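Local structure of DUF5037 domain-containing protein (Ruminococcus gnavus, 4GL6) at residues 76-79 with 80-83; 124-127 with 128-132; 189-192 with 193-197; 205-208 with 209-212. The protein is of unknown function and belongs to the DUF5037 family of uncharacterised proteins in a gut bacterium. All blocks are in the same frame, centred on the assembly; numbering follows the deposited sequence.

Interaction 1 of 4, residues 76-79 with 80-83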
loop_
_atom_site.group_PDB
_atom_site.type_symbol
_atom_site.label_atom_id
_atom_site.label_comp_id
_atom_site.label_asym_id
_atom_site.label_seq_id
_atom_site.Cartn_x
_atom_site.Cartn_y
_atom_site.Cartn_z
ATOM N N GLY A 76 10.585 -5.719 -2.814
ATOM C CA GLY A 76 9.765 -6.898 -3.166
ATOM C C GLY A 76 8.326 -6.671 -2.726
ATOM O O GLY A 76 7.362 -6.942 -3.456
ATOM N N GLN A 77 8.225 -6.136 -1.524
ATOM C CA GLN A 77 6.983 -5.713 -0.918
ATOM C C GLN A 77 6.236 -4.710 -1.817
ATOM O O GLN A 77 5.031 -4.833 -2.020
ATOM C CB GLN A 77 7.335 -5.069 0.432
ATOM C CG GLN A 77 6.221 -4.944 1.420
ATOM C CD GLN A 77 6.742 -4.513 2.780
ATOM O OE1 GLN A 77 6.980 -5.333 3.684
ATOM N NE2 GLN A 77 7.003 -3.229 2.898
ATOM N N ARG A 78 6.961 -3.723 -2.342
ATOM C CA ARG A 78 6.385 -2.696 -3.233
ATOM C C ARG A 78 5.834 -3.285 -4.523
ATOM O O ARG A 78 4.764 -2.881 -4.976
ATOM C CB ARG A 78 7.404 -1.585 -3.565
ATOM C CG ARG A 78 7.009 -0.598 -4.669
ATOM C CD ARG A 78 5.688 0.097 -4.351
ATOM N NE ARG A 78 4.950 0.473 -5.551
ATOM C CZ ARG A 78 3.642 0.749 -5.600
ATOM N NH1 ARG A 78 2.867 0.678 -4.524
ATOM N NH2 ARG A 78 3.091 1.069 -6.758
ATOM N N LEU A 79 6.579 -4.207 -5.115
ATOM C CA LEU A 79 6.138 -4.873 -6.332
ATOM C C LEU A 79 4.835 -5.647 -6.101
ATOM O O LEU A 79 3.982 -5.681 -6.999
ATOM C CB LEU A 79 7.225 -5.808 -6.868
ATOM C CG LEU A 79 8.547 -5.174 -7.309
ATOM C CD1 LEU A 79 9.560 -6.281 -7.626
ATOM C CD2 LEU A 79 8.342 -4.245 -8.489
ATOM N N LEU A 80 4.677 -6.249 -4.913
ATOM C CA LEU A 80 3.435 -6.953 -4.562
ATOM C C LEU A 80 2.284 -5.920 -4.412
ATOM O O LEU A 80 1.194 -6.143 -4.936
ATOM C CB LEU A 80 3.609 -7.861 -3.330
ATOM C CG LEU A 80 4.400 -9.183 -3.480
ATOM C CD1 LEU A 80 4.663 -9.826 -2.124
ATOM C CD2 LEU A 80 3.694 -10.203 -4.371
ATOM N N ALA A 81 2.552 -4.794 -3.748
ATOM C CA ALA A 81 1.590 -3.677 -3.634
ATOM C C ALA A 81 1.174 -3.150 -4.998
ATOM O O ALA A 81 -0.009 -2.929 -5.218
ATOM C CB ALA A 81 2.139 -2.511 -2.784
ATOM N N LYS A 82 2.138 -2.981 -5.910
ATOM C CA LYS A 82 1.861 -2.505 -7.284
ATOM C C LYS A 82 0.822 -3.408 -7.986
ATOM O O LYS A 82 -0.107 -2.916 -8.655
ATOM C CB LYS A 82 3.166 -2.403 -8.112
ATOM C CG LYS A 82 3.050 -1.820 -9.531
ATOM C CD LYS A 82 4.427 -1.665 -10.185
ATOM C CE LYS A 82 4.332 -1.263 -11.656
ATOM N NZ LYS A 82 3.546 -0.015 -11.864
ATOM N N GLN A 83 0.971 -4.716 -7.802
ATOM C CA GLN A 83 0.033 -5.692 -8.371
ATOM C C GLN A 83 -1.340 -5.640 -7.725
ATOM O O GLN A 83 -2.348 -5.770 -8.418
ATOM C CB GLN A 83 0.609 -7.105 -8.318
ATOM C CG GLN A 83 1.643 -7.323 -9.394
ATOM C CD GLN A 83 2.530 -8.475 -9.068
ATOM O OE1 GLN A 83 2.327 -9.595 -9.547
ATOM N NE2 GLN A 83 3.501 -8.224 -8.203
#
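Four successive i to i+4 bonds join 76-79 to 80-83 as two consecutive turns of helix: Leu80 N to Gly76 O, Ala81 N to Gln77 O, Lys82 N to Arg78 O (2.8 Å, 158°) and Gln83 N to Leu79 O. The bond from Gln83 N to Leu79 O is the longest, at 3.3 Å. Gln83 NE2 also reaches Leu79 O, at 2.9 Å and nearly straight (173°), from above the carbonyl plane on the face opposite to Gln83 N, and hydrogen-bonds to Ser120 O as well. Replacing Gln83, for instance by an alanine, would probably leave Leu79 O with only the longer backbone bond and Ser120 O without its amide donor. Arg78 sends CG away from its backbone N (chi1 170°) and bends at chi2, so that one face of its guanidinium covers Lys82 N. Arg78 NH1 lies 3.7 Å from Ala81 CB, and NH2 3.7 Å from Lys82 CB. Salt bridges to Asp49 and Glu85 hold the charged end. Leu80 packs on Trp122 and Tyr125 of helix 122-129. Such i to i+3 and i to i+4 contacts, with one side-chain amide bonded back to a main-chain carbonyl, mark the first turns of helix 75-95.

Interaction 2 of 4, residues 124-127 with 128-132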
loop_
_atom_site.group_PDB
_atom_site.type_symbol
_atom_site.label_atom_id
_atom_site.label_comp_id
_atom_site.label_asym_id
_atom_site.label_seq_id
_atom_site.Cartn_x
_atom_site.Cartn_y
_atom_site.Cartn_z
ATOM N N ASN A 124 3.118 -16.936 -5.987
ATOM C CA ASN A 124 4.005 -17.460 -4.937
ATOM C C ASN A 124 3.703 -16.868 -3.594
ATOM O O ASN A 124 3.838 -17.541 -2.564
ATOM C CB ASN A 124 5.476 -17.179 -5.250
ATOM C CG ASN A 124 5.983 -17.959 -6.435
ATOM O OD1 ASN A 124 5.489 -19.036 -6.749
ATOM N ND2 ASN A 124 7.003 -17.432 -7.079
ATOM N N TYR A 125 3.347 -15.587 -3.603
ATOM C CA TYR A 125 3.014 -14.870 -2.386
ATOM C C TYR A 125 1.744 -15.450 -1.753
ATOM O O TYR A 125 1.710 -15.674 -0.549
ATOM C CB TYR A 125 2.902 -13.365 -2.667
ATOM C CG TYR A 125 2.483 -12.555 -1.471
ATOM C CD1 TYR A 125 3.236 -12.572 -0.299
ATOM C CD2 TYR A 125 1.335 -11.746 -1.507
ATOM C CE1 TYR A 125 2.848 -11.815 0.825
ATOM C CE2 TYR A 125 0.937 -10.985 -0.387
ATOM C CZ TYR A 125 1.696 -11.034 0.766
ATOM O OH TYR A 125 1.316 -10.299 1.827
ATOM N N VAL A 126 0.722 -15.665 -2.577
ATOM C CA VAL A 126 -0.541 -16.285 -2.148
ATOM C C VAL A 126 -0.309 -17.684 -1.585
ATOM O O VAL A 126 -0.915 -18.056 -0.587
ATOM C CB VAL A 126 -1.569 -16.349 -3.307
ATOM C CG1 VAL A 126 -2.761 -17.242 -2.965
ATOM C CG2 VAL A 126 -2.033 -14.950 -3.678
ATOM N N ASP A 127 0.549 -18.453 -2.248
ATOM C CA ASP A 127 0.928 -19.798 -1.786
ATOM C C ASP A 127 1.561 -19.715 -0.391
ATOM O O ASP A 127 1.220 -20.506 0.486
ATOM C CB ASP A 127 1.881 -20.483 -2.786
ATOM C CG ASP A 127 2.607 -21.683 -2.180
ATOM O OD1 ASP A 127 1.922 -22.667 -1.820
ATOM O OD2 ASP A 127 3.858 -21.621 -2.037
ATOM N N LEU A 128 2.479 -18.769 -0.208
ATOM C CA LEU A 128 3.120 -18.571 1.087
ATOM C C LEU A 128 2.094 -18.185 2.162
ATOM O O LEU A 128 2.128 -18.727 3.266
ATOM C CB LEU A 128 4.257 -17.543 1.005
ATOM C CG LEU A 128 5.663 -18.034 0.646
ATOM C CD1 LEU A 128 5.752 -18.998 -0.546
ATOM C CD2 LEU A 128 6.507 -16.790 0.418
ATOM N N CYS A 129 1.167 -17.295 1.819
ATOM C CA CYS A 129 0.155 -16.827 2.783
ATOM C C CYS A 129 -0.867 -17.876 3.185
ATOM O O CYS A 129 -1.186 -17.974 4.365
ATOM C CB CYS A 129 -0.582 -15.581 2.272
ATOM S SG CYS A 129 0.468 -14.119 2.127
ATOM N N ASN A 130 -1.332 -18.665 2.217
ATOM C CA ASN A 130 -2.407 -19.632 2.436
ATOM C C ASN A 130 -1.929 -21.042 2.838
ATOM O O ASN A 130 -2.001 -21.973 2.033
ATOM C CB ASN A 130 -3.289 -19.683 1.163
ATOM C CG ASN A 130 -3.839 -18.319 0.756
ATOM O OD1 ASN A 130 -3.736 -17.315 1.497
ATOM N ND2 ASN A 130 -4.473 -18.286 -0.415
ATOM N N GLN A 131 -1.447 -21.223 4.068
ATOM C CA GLN A 131 -0.982 -22.559 4.511
ATOM C C GLN A 131 -2.116 -23.524 4.911
ATOM O O GLN A 131 -2.061 -24.712 4.584
ATOM C CB GLN A 131 0.060 -22.455 5.641
ATOM C CG GLN A 131 1.362 -21.758 5.251
ATOM C CD GLN A 131 2.173 -22.542 4.212
ATOM O OE1 GLN A 131 2.468 -22.032 3.129
ATOM N NE2 GLN A 131 2.492 -23.793 4.522
ATOM N N SER A 132 -3.119 -23.029 5.634
ATOM C CA SER A 132 -4.254 -23.866 6.096
ATOM C C SER A 132 -5.361 -23.007 6.630
ATOM O O SER A 132 -5.177 -21.791 6.741
ATOM C CB SER A 132 -3.823 -24.870 7.193
ATOM O OG SER A 132 -3.374 -24.235 8.375
#
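Cys129 SG lies over one face of the Tyr125 ring, 3.8 Å from the centroid and 22° off the ring normal, an i to i+4 sulfur-aromatic contact in the last turns of helix 122-129. The sulfur is offset toward the rim, closest to Tyr125 CE1 and CZ, both 3.6 Å from Cys129 SG. Tyr125 carries CG trans to its backbone N (chi1 177°), which stands the ring beside the path of the following turn, where Cys129 can meet its face. The ring also touches Ile105 and Lys137, while its hydroxyl is bonded to Leu139 O; these contacts and the hydroxyl bond restrict the ring.

The backbone beneath is regular up to the helix end. Leu128 N binds Asn124 O, Cys129 N binds Tyr125 O, and Asn130 N binds Val126 O at 2.9 Å with an angle of 154°. Asn130 is then the first residue to leave helical torsions, so its N-H still belongs to the helical bonding pattern while the chain turns off into a loop. The Asn130 side chain crosses that of Val126, and its amide is anchored outside the turn, ND2 bonding to Gly172 O. Near the other end of the turn Asn124 ND2 is held by Glu118 O. Leu128 packs against Ile114, and its side chain crosses that of Asp127, Leu128 CD1 lying 3.6 Å from Asp127 OD2.

Interaction 3 of 4, residues 189-192 with 193-197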
loop_
_atom_site.group_PDB
_atom_site.type_symbol
_atom_site.label_atom_id
_atom_site.label_comp_id
_atom_site.label_asym_id
_atom_site.label_seq_id
_atom_site.Cartn_x
_atom_site.Cartn_y
_atom_site.Cartn_z
ATOM N N LYS A 189 -6.117 17.600 -1.914
ATOM C CA LYS A 189 -5.159 17.799 -0.819
ATOM C C LYS A 189 -4.603 16.457 -0.368
ATOM O O LYS A 189 -3.395 16.336 -0.108
ATOM C CB LYS A 189 -5.816 18.461 0.388
ATOM C CG LYS A 189 -6.285 19.894 0.183
ATOM C CD LYS A 189 -7.051 20.353 1.407
ATOM C CE LYS A 189 -7.709 21.671 1.156
ATOM N NZ LYS A 189 -8.619 21.996 2.287
ATOM N N ALA A 190 -5.497 15.468 -0.249
ATOM C CA ALA A 190 -5.134 14.127 0.153
ATOM C C ALA A 190 -4.068 13.556 -0.770
ATOM O O ALA A 190 -3.044 13.094 -0.307
ATOM C CB ALA A 190 -6.358 13.235 0.167
ATOM N N GLU A 191 -4.322 13.634 -2.069
ATOM C CA GLU A 191 -3.449 13.099 -3.144
ATOM C C GLU A 191 -2.027 13.612 -3.007
ATOM O O GLU A 191 -1.097 12.835 -3.081
ATOM C CB GLU A 191 -4.033 13.498 -4.513
ATOM C CG GLU A 191 -3.430 12.934 -5.803
ATOM C CD GLU A 191 -3.971 13.661 -7.043
ATOM O OE1 GLU A 191 -3.946 14.925 -7.089
ATOM O OE2 GLU A 191 -4.439 12.979 -7.983
ATOM N N LYS A 192 -1.865 14.912 -2.763
ATOM C CA LYS A 192 -0.529 15.522 -2.606
ATOM C C LYS A 192 0.286 14.909 -1.456
ATOM O O LYS A 192 1.507 14.842 -1.541
ATOM C CB LYS A 192 -0.613 17.044 -2.441
ATOM C CG LYS A 192 -1.311 17.827 -3.560
ATOM C CD LYS A 192 -0.862 17.601 -5.004
ATOM C CE LYS A 192 -1.897 18.203 -5.950
ATOM N NZ LYS A 192 -1.520 18.227 -7.389
ATOM N N ILE A 193 -0.390 14.438 -0.407
ATOM C CA ILE A 193 0.255 13.787 0.756
ATOM C C ILE A 193 0.570 12.314 0.459
ATOM O O ILE A 193 1.668 11.843 0.751
ATOM C CB ILE A 193 -0.614 13.924 2.018
ATOM C CG1 ILE A 193 -0.802 15.418 2.381
ATOM C CG2 ILE A 193 0.034 13.179 3.179
ATOM C CD1 ILE A 193 -1.826 15.703 3.466
ATOM N N LEU A 194 -0.400 11.602 -0.113
ATOM C CA LEU A 194 -0.248 10.190 -0.520
ATOM C C LEU A 194 0.905 9.943 -1.494
ATOM O O LEU A 194 1.485 8.867 -1.486
ATOM C CB LEU A 194 -1.564 9.639 -1.111
ATOM C CG LEU A 194 -2.759 9.466 -0.158
ATOM C CD1 LEU A 194 -4.094 9.461 -0.899
ATOM C CD2 LEU A 194 -2.620 8.221 0.695
ATOM N N GLU A 195 1.219 10.931 -2.330
ATOM C CA GLU A 195 2.332 10.835 -3.280
ATOM C C GLU A 195 3.728 10.775 -2.637
ATOM O O GLU A 195 4.660 10.286 -3.278
ATOM C CB GLU A 195 2.295 11.997 -4.301
ATOM C CG GLU A 195 1.196 11.890 -5.355
ATOM C CD GLU A 195 1.058 13.130 -6.236
ATOM O OE1 GLU A 195 1.932 14.035 -6.215
ATOM O OE2 GLU A 195 0.066 13.172 -6.990
ATOM N N ILE A 196 3.865 11.267 -1.401
ATOM C CA ILE A 196 5.161 11.345 -0.711
ATOM C C ILE A 196 5.287 10.608 0.637
ATOM O O ILE A 196 6.316 10.730 1.296
ATOM C CB ILE A 196 5.599 12.833 -0.552
ATOM C CG1 ILE A 196 4.691 13.594 0.457
ATOM C CG2 ILE A 196 5.660 13.505 -1.929
ATOM C CD1 ILE A 196 5.271 14.897 0.960
ATOM N N PHE A 197 4.254 9.886 1.061
ATOM C CA PHE A 197 4.291 9.104 2.312
ATOM C C PHE A 197 3.658 7.734 2.102
ATOM O O PHE A 197 2.733 7.606 1.311
ATOM C CB PHE A 197 3.555 9.823 3.452
ATOM C CG PHE A 197 4.251 11.053 3.948
ATOM C CD1 PHE A 197 5.472 10.950 4.611
ATOM C CD2 PHE A 197 3.670 12.313 3.810
ATOM C CE1 PHE A 197 6.128 12.078 5.080
ATOM C CE2 PHE A 197 4.324 13.444 4.281
ATOM C CZ PHE A 197 5.552 13.326 4.918
#
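Glu195 folds back along the turn that precedes it and meets Glu191 with nearly every atom of its side chain. Its CB is 3.7 Å from Glu191 O, and CG comes closer to the same oxygen, at 3.4 Å, because CG stands beside the backbone N and opposite the carbonyl carbon (chi1 -73°). CD stays near that oxygen too, while the tip atom OE2 passes on to the Glu191 side chain, 3.7 Å from Glu191 CG. The two carboxylate planes are turned 38° apart, and Glu191 OE1 lies 4.4 Å from Glu195 OE2. With Glu188 OE1 also close to Glu191 OE1, these neighbouring negative charges would probably raise the pKa of Glu191, although Lys51 offers Glu195 a long, weak ion pair. Were Glu195 replaced by a leucine, Lys51 would probably lose this distant counter-charge.

The main chain of the turn is anchored by Ala190 O, which accepts two bonds: Leu194 N approaches nearly in line with the carbonyl at 3.0 Å, whereas Ile193 N comes from above the carbonyl plane with a more bent hydrogen geometry (134°). Glu195 N bonds to Glu191 O in the i to i+4 manner. The side chains of Ile193 and Leu194 touch helix 204-210, and Leu194 also touches Tyr100 and Gln102 of strand 99-104. Such mixed i to i+3 and i to i+4 bonding is seen near the C-terminal part of many helices, here helix 184-194, which contacts helix 204-210 and the outermost strand 99-104 of the mixed sheet.

Interaction 4 of 4, residues 205-208 with 209-212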
loop_
_atom_site.group_PDB
_atom_site.type_symbol
_atom_site.label_atom_id
_atom_site.label_comp_id
_atom_site.label_asym_id
_atom_site.label_seq_id
_atom_site.Cartn_x
_atom_site.Cartn_y
_atom_site.Cartn_z
ATOM N N ASN A 205 -2.291 15.866 9.614
ATOM C CA ASN A 205 -3.099 16.700 8.674
ATOM C C ASN A 205 -3.867 15.864 7.645
ATOM O O ASN A 205 -4.968 16.249 7.256
ATOM C CB ASN A 205 -2.291 17.801 7.964
ATOM C CG ASN A 205 -1.149 17.245 7.117
ATOM O OD1 ASN A 205 -0.562 16.178 7.427
ATOM N ND2 ASN A 205 -0.827 17.963 6.029
ATOM N N PHE A 206 -3.285 14.738 7.225
ATOM C CA PHE A 206 -3.980 13.785 6.361
ATOM C C PHE A 206 -5.219 13.235 7.079
ATOM O O PHE A 206 -6.297 13.176 6.489
ATOM C CB PHE A 206 -3.063 12.609 5.961
ATOM C CG PHE A 206 -3.717 11.628 5.038
ATOM C CD1 PHE A 206 -3.728 11.855 3.674
ATOM C CD2 PHE A 206 -4.340 10.488 5.522
ATOM C CE1 PHE A 206 -4.330 10.958 2.796
ATOM C CE2 PHE A 206 -4.950 9.584 4.647
ATOM C CZ PHE A 206 -4.945 9.822 3.280
ATOM N N GLU A 207 -5.039 12.828 8.345
ATOM C CA GLU A 207 -6.115 12.263 9.176
ATOM C C GLU A 207 -7.218 13.304 9.323
ATOM O O GLU A 207 -8.393 12.952 9.209
ATOM C CB GLU A 207 -5.601 11.748 10.551
ATOM C CG GLU A 207 -4.483 10.674 10.531
ATOM C CD GLU A 207 -4.766 9.406 9.736
ATOM O OE1 GLU A 207 -5.924 8.939 9.673
ATOM O OE2 GLU A 207 -3.792 8.840 9.185
ATOM N N ASP A 208 -6.829 14.575 9.485
ATOM C CA ASP A 208 -7.772 15.691 9.566
ATOM C C ASP A 208 -8.578 15.889 8.266
ATOM O O ASP A 208 -9.759 16.253 8.339
ATOM C CB ASP A 208 -7.078 17.025 9.935
ATOM C CG ASP A 208 -6.435 17.023 11.342
ATOM O OD1 ASP A 208 -6.718 16.130 12.179
ATOM O OD2 ASP A 208 -5.626 17.947 11.602
ATOM N N ILE A 209 -7.960 15.672 7.098
ATOM C CA ILE A 209 -8.667 15.831 5.814
ATOM C C ILE A 209 -9.702 14.733 5.616
ATOM O O ILE A 209 -10.822 15.017 5.209
ATOM C CB ILE A 209 -7.716 15.803 4.612
ATOM C CG1 ILE A 209 -6.811 17.023 4.608
ATOM C CG2 ILE A 209 -8.507 15.760 3.306
ATOM C CD1 ILE A 209 -5.552 16.817 3.800
ATOM N N ILE A 210 -9.316 13.489 5.895
ATOM C CA ILE A 210 -10.221 12.355 5.695
ATOM C C ILE A 210 -11.239 12.121 6.813
ATOM O O ILE A 210 -12.175 11.356 6.585
ATOM C CB ILE A 210 -9.471 11.046 5.350
ATOM C CG1 ILE A 210 -8.846 10.393 6.593
ATOM C CG2 ILE A 210 -8.478 11.297 4.221
ATOM C CD1 ILE A 210 -8.034 9.142 6.306
ATOM N N GLU A 211 -11.064 12.730 7.999
ATOM C CA GLU A 211 -11.992 12.542 9.140
ATOM C C GLU A 211 -13.416 12.942 8.784
ATOM O O GLU A 211 -13.623 14.014 8.229
ATOM C CB GLU A 211 -11.577 13.389 10.361
ATOM C CG GLU A 211 -12.256 13.067 11.701
ATOM C CD GLU A 211 -11.413 12.176 12.632
ATOM O OE1 GLU A 211 -10.230 12.503 12.901
ATOM O OE2 GLU A 211 -11.937 11.157 13.137
ATOM N N GLY A 212 -14.384 12.071 9.087
ATOM C CA GLY A 212 -15.798 12.341 8.835
ATOM C C GLY A 212 -16.277 12.048 7.431
ATOM O O GLY A 212 -17.475 11.899 7.227
#
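The final turn of helix 204-210 brings Phe206 and Ile210 together as an i to i+4 CH-pi pair. Ile210 CG2 lies over one face of the Phe206 ring, 4.2 Å from the centroid and 23° off the normal, displaced toward the rim. The second branch of the isoleucine takes a different route: CD1 comes within 3.5 Å of Phe206 CE2. Both reach the ring because CG1 of Ile210 sits between the backbone N and the carbonyl carbon (chi1 78°), a placement that sends CD1 toward the phenylalanine while CG2 stays over its face. On the flank of the same isoleucine the Glu207 chain runs alongside and points the same way, with Glu207 OE1 at 4.0 Å from Ile210 CD1.

Backbone bonds support the pair. Ile210 N reaches Phe206 O at 3.1 Å with an angle of 165°, and Ile209 N bonds to Asn205 O. The bond from Glu211 N to Glu207 O is weak, in keeping with a helix that is ending, since Glu211 is the first residue to leave helical torsions. Ile209 turns to another side, its CG1 3.3 Å from Asn205 O. Around the turn, Phe206 meets Tyr145 of strand 140-147 edge-to-face and touches Leu194, while Ile209 touches Ser186 and Lys189, so that the short helix lies against both the mixed sheet and helix 184-194.

How the interactions relate
All four interactions are local helical contacts, met in series along the chain: interaction 1 on helix 75-95, interaction 2 on helix 122-129, interaction 3 on helix 184-194 and interaction 4 on helix 204-210. They form two touching pairs. Interactions 1 and 2, with centres 16 Å apart, meet where Leu80 CD1 packs 3.6 Å from Tyr125 CG. Interactions 3 and 4, 12 Å apart between centres, join consecutive helices, with Leu194 CG 3.7 Å from Phe206 CE1. Interaction 2 lies across the chain's centre from both 3 and 4, at 32 and 35 Å between centres. The pairs thus lie in different regions of the chain, one joining helices 75-95 and 122-129, the other helices 184-194 and 204-210.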